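Local coordinates for fibronectin-binding protein (Streptococcus pyogenes, PDB 5A0L) that probably anchors the bacterium covalently to host molecules through the internal thioester of its N-terminal domain, acting as a surface adhesin, at residues Gly21-Arg26 with Arg31-Lys36; Val102-Asn105 with Asn110-Gly113. All blocks are in the same frame, centred on the assembly; numbering follows the deposited sequence.

In the fold
Contact 1 (21-26 with 31-36) and contact 2 (102-105 with 110-113) share no elements and do not touch. Their centres lie 20 Å apart and their nearest atoms about 10 Å. Contact 1 joins strands 19-23 and 35-39, a hairpin of the antiparallel barrel, and is partly buried. Contact 2 is a surface contact between the end of helix 92-105 and the loop towards helix 120-135. Helix 120-135 is common ground: side chains from the segments of both contacts pack on it. Contact 1 mixes a backbone ladder with a carboxylate, a hydroxyl and a tyrosine pair. Contact 2 relies on one backbone bond, one amide pair, a water and the packing of Y104 on A111.

Contact 1 of 2, residues Gly21-Arg26 with Arg31-Lys36. With ZN (zinc ion), chain C.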
ATOM      1  N   GLY A  21      -6.788 -10.346  -7.031  1.00 12.64           N
ATOM      2  CA  GLY A  21      -5.661  -9.640  -6.515  1.00 13.22           C
ATOM      3  C   GLY A  21      -4.408 -10.441  -6.732  1.00 13.38           C
ATOM      4  O   GLY A  21      -4.399 -11.648  -6.447  1.00 15.21           O
ATOM      5  N   TYR A  22      -3.334  -9.793  -7.157  1.00 12.93           N
ATOM      6  CA  TYR A  22      -2.170 -10.509  -7.619  1.00 13.03           C
ATOM      7  C   TYR A  22      -0.915  -9.668  -7.510  1.00 12.33           C
ATOM      8  O   TYR A  22      -0.966  -8.421  -7.518  1.00 14.09           O
ATOM      9  CB  TYR A  22      -2.318 -10.966  -9.106  1.00 14.76           C
ATOM     10  CG  TYR A  22      -2.858  -9.901 -10.035  1.00 14.33           C
ATOM     11  CD1 TYR A  22      -4.219  -9.662 -10.138  1.00 15.06           C
ATOM     12  CD2 TYR A  22      -2.000  -9.135 -10.853  1.00 14.75           C
ATOM     13  CE1 TYR A  22      -4.744  -8.712 -11.005  1.00 15.27           C
ATOM     14  CE2 TYR A  22      -2.531  -8.200 -11.738  1.00 16.33           C
ATOM     15  CZ  TYR A  22      -3.894  -7.996 -11.810  1.00 15.58           C
ATOM     16  OH  TYR A  22      -4.471  -7.066 -12.663  1.00 17.42           O
ATOM     17  N   ASP A  23       0.226 -10.338  -7.389  1.00 12.90           N
ATOM     18  CA  ASP A  23       1.524  -9.662  -7.382  1.00 13.69           C
ATOM     19  C   ASP A  23       2.057  -9.661  -8.811  1.00 14.18           C
ATOM     20  O   ASP A  23       2.365 -10.721  -9.344  1.00 15.37           O
ATOM     21  CB  ASP A  23       2.486 -10.360  -6.447  1.00 14.04           C
ATOM     22  CG  ASP A  23       3.804  -9.643  -6.286  1.00 15.49           C
ATOM     23  OD1 ASP A  23       4.024  -8.563  -6.883  1.00 15.54           O
ATOM     24  OD2 ASP A  23       4.647 -10.183  -5.533  1.00 19.60           O
ATOM     25  N   SER A  24       2.165  -8.474  -9.418  1.00 14.86           N
ATOM     26  CA  SER A  24       2.604  -8.306 -10.791  1.00 15.98           C
ATOM     27  C   SER A  24       4.112  -8.215 -10.910  1.00 16.18           C
ATOM     28  O   SER A  24       4.642  -8.161 -12.049  1.00 19.28           O
ATOM     29  CB  SER A  24       1.937  -7.067 -11.395  1.00 17.04           C
ATOM     30  OG  SER A  24       2.457  -5.864 -10.878  1.00 18.46           O
ATOM     31  N   TYR A  25       4.853  -8.200  -9.809  1.00 15.60           N
ATOM     32  CA  TYR A  25       6.329  -8.162  -9.896  1.00 17.05           C
ATOM     33  C   TYR A  25       6.845  -9.515 -10.397  1.00 17.15           C
ATOM     34  O   TYR A  25       6.441 -10.568  -9.891  1.00 18.41           O
ATOM     35  CB  TYR A  25       6.946  -7.838  -8.534  1.00 17.78           C
ATOM     36  CG  TYR A  25       8.464  -7.824  -8.522  1.00 17.42           C
ATOM     37  CD1 TYR A  25       9.179  -6.930  -9.298  1.00 18.46           C
ATOM     38  CD2 TYR A  25       9.179  -8.718  -7.742  1.00 18.50           C
ATOM     39  CE1 TYR A  25      10.567  -6.933  -9.299  1.00 19.83           C
ATOM     40  CE2 TYR A  25      10.552  -8.710  -7.719  1.00 19.33           C
ATOM     41  CZ  TYR A  25      11.251  -7.793  -8.487  1.00 18.99           C
ATOM     42  OH  TYR A  25      12.618  -7.805  -8.471  1.00 22.01           O
ATOM     43  N   ARG A  26       7.717  -9.476 -11.401  1.00 18.46           N
ATOM     44  CA  ARG A  26       8.244 -10.688 -12.040  1.00 19.27           C
ATOM     45  C   ARG A  26       9.726 -10.895 -11.787  1.00 20.66           C
ATOM     46  O   ARG A  26      10.314 -11.850 -12.318  1.00 23.63           O
ATOM     47  CB  ARG A  26       8.000 -10.627 -13.553  1.00 21.47           C
ATOM     48  CG  ARG A  26       6.555 -10.443 -13.979  1.00 21.99           C
ATOM     49  CD  ARG A  26       6.374 -10.595 -15.479  1.00 22.24           C
ATOM     50  NE  ARG A  26       7.309  -9.815 -16.266  1.00 26.49           N
ATOM     51  CZ  ARG A  26       7.123  -8.575 -16.720  1.00 32.22           C
ATOM     52  NH1 ARG A  26       6.006  -7.897 -16.475  1.00 36.88           N
ATOM     53  NH2 ARG A  26       8.086  -8.009 -17.456  1.00 39.08           N
ATOM     54  N   ARG A  31      12.578  -8.430  -1.905  1.00 26.59           N
ATOM     55  CA  ARG A  31      12.124  -7.215  -1.220  1.00 24.18           C
ATOM     56  C   ARG A  31      10.952  -6.505  -1.917  1.00 20.12           C
ATOM     57  O   ARG A  31      10.248  -5.705  -1.302  1.00 22.78           O
ATOM     58  CB  ARG A  31      13.286  -6.224  -1.030  1.00 27.88           C
ATOM     59  CG  ARG A  31      13.891  -5.661  -2.307  1.00 26.85           C
ATOM     60  CD  ARG A  31      14.985  -4.682  -1.947  1.00 32.54           C
ATOM     61  NE  ARG A  31      15.624  -4.164  -3.144  1.00 36.24           N
ATOM     62  CZ  ARG A  31      16.654  -4.727  -3.767  1.00 34.00           C
ATOM     63  NH1 ARG A  31      17.195  -5.867  -3.319  1.00 36.97           N
ATOM     64  NH2 ARG A  31      17.141  -4.150  -4.862  1.00 43.58           N
ATOM     65  N   TYR A  32      10.776  -6.777  -3.211  1.00 17.33           N
ATOM     66  CA  TYR A  32       9.789  -6.071  -4.006  1.00 15.78           C
ATOM     67  C   TYR A  32       8.505  -6.853  -4.233  1.00 15.58           C
ATOM     68  O   TYR A  32       8.521  -8.069  -4.398  1.00 16.84           O
ATOM     69  CB  TYR A  32      10.329  -5.682  -5.376  1.00 16.17           C
ATOM     70  CG  TYR A  32      11.500  -4.718  -5.364  1.00 16.07           C
ATOM     71  CD1 TYR A  32      11.483  -3.560  -4.584  1.00 15.54           C
ATOM     72  CD2 TYR A  32      12.585  -4.917  -6.177  1.00 20.25           C
ATOM     73  CE1 TYR A  32      12.519  -2.653  -4.591  1.00 16.27           C
ATOM     74  CE2 TYR A  32      13.640  -4.030  -6.183  1.00 20.98           C
ATOM     75  CZ  TYR A  32      13.595  -2.896  -5.390  1.00 18.50           C
ATOM     76  OH  TYR A  32      14.671  -2.063  -5.381  1.00 23.51           O
ATOM     77  N   HIS A  33       7.414  -6.105  -4.237  1.00 15.07           N
ATOM     78  CA  HIS A  33       6.114  -6.551  -4.679  0.60 14.23           C
ATOM     79  C   HIS A  33       5.470  -5.422  -5.496  1.00 13.73           C
ATOM     80  O   HIS A  33       5.839  -4.234  -5.340  1.00 15.46           O
ATOM     81  CB  HIS A  33       5.200  -6.936  -3.494  0.60 16.15           C
ATOM     82  CG  HIS A  33       5.754  -8.026  -2.644  0.60 17.26           C
ATOM     83  ND1 HIS A  33       6.569  -7.781  -1.566  0.60 18.73           N
ATOM     84  CD2 HIS A  33       5.680  -9.371  -2.760  0.60 18.96           C
ATOM     85  CE1 HIS A  33       6.933  -8.923  -1.020  0.60 21.02           C
ATOM     86  NE2 HIS A  33       6.417  -9.906  -1.731  0.60 19.35           N
ATOM     87  N   ASN A  34       4.494  -5.758  -6.328  1.00 13.33           N
ATOM     88  CA  ASN A  34       3.751  -4.744  -7.058  1.00 13.07           C
ATOM     89  C   ASN A  34       2.337  -5.250  -7.222  1.00 14.02           C
ATOM     90  O   ASN A  34       1.981  -5.917  -8.194  1.00 14.02           O
ATOM     91  CB  ASN A  34       4.434  -4.423  -8.386  1.00 15.19           C
ATOM     92  CG  ASN A  34       3.795  -3.245  -9.073  1.00 16.24           C
ATOM     93  OD1 ASN A  34       2.719  -2.796  -8.692  1.00 16.05           O
ATOM     94  ND2 ASN A  34       4.476  -2.712 -10.057  1.00 22.43           N
ATOM     95  N   LEU A  35       1.547  -5.009  -6.182  1.00 12.78           N
ATOM     96  CA  LEU A  35       0.214  -5.594  -6.105  1.00 12.19           C
ATOM     97  C   LEU A  35      -0.803  -4.843  -6.922  1.00 12.85           C
ATOM     98  O   LEU A  35      -0.808  -3.589  -6.951  1.00 13.62           O
ATOM     99  CB  LEU A  35      -0.281  -5.672  -4.646  1.00 12.09           C
ATOM    100  CG  LEU A  35       0.679  -6.387  -3.693  1.00 12.85           C
ATOM    101  CD1 LEU A  35       0.056  -6.450  -2.304  1.00 14.02           C
ATOM    102  CD2 LEU A  35       1.072  -7.770  -4.196  1.00 13.88           C
ATOM    103  N   LYS A  36      -1.689  -5.587  -7.572  1.00 12.45           N
ATOM    104  CA  LYS A  36      -2.783  -5.079  -8.381  1.00 12.62           C
ATOM    105  C   LYS A  36      -4.068  -5.801  -8.078  1.00 12.98           C
ATOM    106  O   LYS A  36      -4.034  -6.952  -7.623  1.00 13.91           O
ATOM    107  CB  LYS A  36      -2.504  -5.237  -9.895  1.00 14.88           C
ATOM    108  CG  LYS A  36      -1.133  -4.792 -10.374  1.00 15.91           C
ATOM    109  CD  LYS A  36      -0.918  -3.285 -10.374  1.00 16.91           C
ATOM    110  CE  LYS A  36       0.400  -2.963 -11.091  1.00 18.27           C
ATOM    111  NZ  LYS A  36       0.785  -1.564 -11.017  1.00 21.48           N
TER
HETATM  112 ZN    ZN C1271       6.966 -11.992  -1.366  0.60 21.68          ZN
HETATM  113  O   HOH W   1       7.214 -10.343  -5.238  1.00 26.86           O
HETATM  114  O   HOH W   2       9.063 -11.559  -0.930  0.60 31.30           O
HETATM  115  O   HOH W   3       7.553 -14.030  -0.924  0.60 30.93           O
HETATM  116  O   HOH W   4       6.412 -12.012   0.652  0.60 26.26           O
HETATM  117  O   HOH W   5       7.579 -12.413  -3.343  0.60 24.49           O
HETATM  118  O   HOH W   6       5.109 -12.842  -1.772  0.60 23.06           O
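Y25 and Y32 meet as an offset edge-to-face pair, with the edge of Y32 turned to the face of Y25 and the planes 77° apart. Y32 CB sits over the centre of the Y25 ring, 3.8 Å from its centroid, in a CH-pi contact. Y25 has its ring anti to the backbone N (chi1 178°), which brings its face against Y32 CB. Both rings also pack on L121 of helix 120-135.

D23 turns its carboxylate to the backbone. OD1 takes N34 N at 2.9 Å in a nearly straight bond, and Y25 N from the opposite face of the carboxylate plane. The second bond makes an Asx turn. A water bridges D23 OD2 and Y32 O. In the conformer given here, the H33 ring turns an edge to D23 OD2, and H33 NE2 binds a zinc ion at 2.2 Å. Five waters complete the zinc shell.

S24 holds N34 O twice, through its N and through OG at 2.7 Å, from opposite faces of the carbonyl plane. Y22 and K36 form a hydrogen-bonded antiparallel pair, with K36 N to Y22 O at 2.9 Å. K36 CB lies against the Y22 ring near CE2, and K36 O sits over one ring face, toward the rim.

Beyond the last strand pair, side chains and one further backbone bond, S24 N to N34 O, carry on the ladder. Two N-H donors on D23 OD1 hold its carboxylate in place.

Contact 2 of 2, residues Val102-Asn105 with Asn110-Gly113; sequences VIYN and NANG
Y104 meets A111 through its ring and its backbone. It lies on the last turn of helix 92-105, where the preceding residues V102 and I103 pack on helix 120-135.

A111 CB lies over one face of the Y104 ring, offset toward the rim, though the close fit is doubtful in detail. Y104 CG is anti to the backbone N (chi1 -169°), which swings the ring alongside the loop. The carbonyl of the same residue, Y104 O, accepts from A111 N at 3.0 Å, in the carbonyl plane and on a lone pair. Y188 meets the Y104 ring edge-to-face.

N105, at the end of the helix, joins the loop through its side-chain amide. N112 ND2 gives a hydrogen to N105 OD1 at 2.8 Å, in the carbonyl plane and on a lone pair. The two amides are nearly coplanar, 22° apart. N105 ND2 is bonded to N101 O, one turn back. With the bonds on OD1, this probably fixes which way the amide faces. One water donates to N105 O at 2.8 Å and to N105 OD1 at 2.9 Å, and accepts from N112 N. It ties the two asparagines a second time.

N110 to G113 forms a type I beta turn, with G113 N bonded to N110 O. A turn folded back on the C-terminal end of helix 92-105 is the motif here, within the loop that leads to helix 120-135 in the thioester domain.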
ATOM      1  N   VAL A 102      -1.214   9.558   3.453  1.00 10.93           N
ATOM      2  CA  VAL A 102      -0.090   8.727   3.041  1.00 10.45           C
ATOM      3  C   VAL A 102      -0.204   8.294   1.575  1.00 10.70           C
ATOM      4  O   VAL A 102       0.724   8.449   0.773  1.00 11.91           O
ATOM      5  CB  VAL A 102       0.064   7.485   3.941  1.00 11.24           C
ATOM      6  CG1 VAL A 102       1.007   6.461   3.327  1.00 12.17           C
ATOM      7  CG2 VAL A 102       0.543   7.908   5.317  1.00 13.40           C
ATOM      8  N   ILE A 103      -1.373   7.771   1.210  1.00 10.72           N
ATOM      9  CA  ILE A 103      -1.546   7.256  -0.149  1.00 11.26           C
ATOM     10  C   ILE A 103      -1.455   8.411  -1.163  1.00 10.61           C
ATOM     11  O   ILE A 103      -0.826   8.246  -2.218  1.00 11.94           O
ATOM     12  CB  ILE A 103      -2.860   6.462  -0.281  1.00 10.78           C
ATOM     13  CG1 ILE A 103      -2.815   5.166   0.544  1.00 11.91           C
ATOM     14  CG2 ILE A 103      -3.213   6.193  -1.709  1.00 11.94           C
ATOM     15  CD1 ILE A 103      -1.859   4.144   0.034  1.00 13.62           C
ATOM     16  N   TYR A 104      -2.097   9.542  -0.876  1.00 11.00           N
ATOM     17  CA  TYR A 104      -2.110  10.637  -1.822  1.00 11.35           C
ATOM     18  C   TYR A 104      -0.689  11.168  -2.095  1.00 11.10           C
ATOM     19  O   TYR A 104      -0.399  11.656  -3.203  1.00 12.31           O
ATOM     20  CB  TYR A 104      -3.026  11.753  -1.295  1.00 12.38           C
ATOM     21  CG  TYR A 104      -3.323  12.823  -2.310  1.00 13.03           C
ATOM     22  CD1 TYR A 104      -3.903  12.502  -3.545  1.00 15.34           C
ATOM     23  CD2 TYR A 104      -3.080  14.185  -2.025  1.00 14.95           C
ATOM     24  CE1 TYR A 104      -4.148  13.487  -4.500  1.00 17.39           C
ATOM     25  CE2 TYR A 104      -3.364  15.167  -2.969  1.00 16.31           C
ATOM     26  CZ  TYR A 104      -3.922  14.822  -4.184  1.00 17.52           C
ATOM     27  OH  TYR A 104      -4.159  15.771  -5.178  1.00 20.99           O
ATOM     28  N   ASN A 105       0.175  11.061  -1.090  1.00 10.91           N
ATOM     29  CA  ASN A 105       1.545  11.516  -1.184  1.00 11.19           C
ATOM     30  C   ASN A 105       2.559  10.480  -1.656  1.00 11.47           C
ATOM     31  O   ASN A 105       3.692  10.823  -1.991  1.00 12.40           O
ATOM     32  CB  ASN A 105       1.980  12.157   0.119  1.00 11.20           C
ATOM     33  CG  ASN A 105       1.415  13.525   0.239  1.00 12.79           C
ATOM     34  OD1 ASN A 105       1.922  14.449  -0.426  1.00 13.84           O
ATOM     35  ND2 ASN A 105       0.295  13.698   0.960  1.00 12.76           N
ATOM     36  N   ASN A 110       1.697  10.786  -5.643  1.00 11.52           N
ATOM     37  CA  ASN A 110       2.891  11.630  -5.442  1.00 11.53           C
ATOM     38  C   ASN A 110       2.538  13.098  -5.436  1.00 11.80           C
ATOM     39  O   ASN A 110       3.221  13.936  -6.076  1.00 12.98           O
ATOM     40  CB  ASN A 110       3.937  11.326  -6.524  1.00 12.30           C
ATOM     41  CG  ASN A 110       5.237  12.051  -6.286  1.00 12.37           C
ATOM     42  OD1 ASN A 110       5.609  12.321  -5.139  1.00 12.60           O
ATOM     43  ND2 ASN A 110       5.986  12.315  -7.378  1.00 13.52           N
ATOM     44  N   ALA A 111       1.506  13.482  -4.673  1.00 11.41           N
ATOM     45  CA  ALA A 111       0.897  14.805  -4.914  1.00 12.13           C
ATOM     46  C   ALA A 111       1.789  15.976  -4.532  1.00 12.15           C
ATOM     47  O   ALA A 111       1.572  17.071  -5.077  1.00 14.17           O
ATOM     48  CB  ALA A 111      -0.419  14.932  -4.155  1.00 13.37           C
ATOM     49  N   ASN A 112       2.749  15.759  -3.634  1.00 11.55           N
ATOM     50  CA  ASN A 112       3.644  16.809  -3.187  1.00 12.32           C
ATOM     51  C   ASN A 112       5.106  16.546  -3.528  1.00 13.18           C
ATOM     52  O   ASN A 112       6.002  17.204  -3.018  1.00 14.49           O
ATOM     53  CB  ASN A 112       3.419  17.120  -1.694  1.00 13.23           C
ATOM     54  CG  ASN A 112       2.110  17.808  -1.491  1.00 12.47           C
ATOM     55  OD1 ASN A 112       2.010  19.021  -1.713  1.00 15.62           O
ATOM     56  ND2 ASN A 112       1.083  17.063  -1.088  1.00 12.67           N
ATOM     57  N   GLY A 113       5.328  15.572  -4.419  1.00 12.56           N
ATOM     58  CA  GLY A 113       6.665  15.296  -4.906  1.00 13.57           C
ATOM     59  C   GLY A 113       7.545  14.484  -4.024  1.00 12.32           C
ATOM     60  O   GLY A 113       8.738  14.303  -4.309  1.00 13.81           O
TER
HETATM   61  O   HOH W   7       4.046  13.599  -2.229  1.00 14.08           O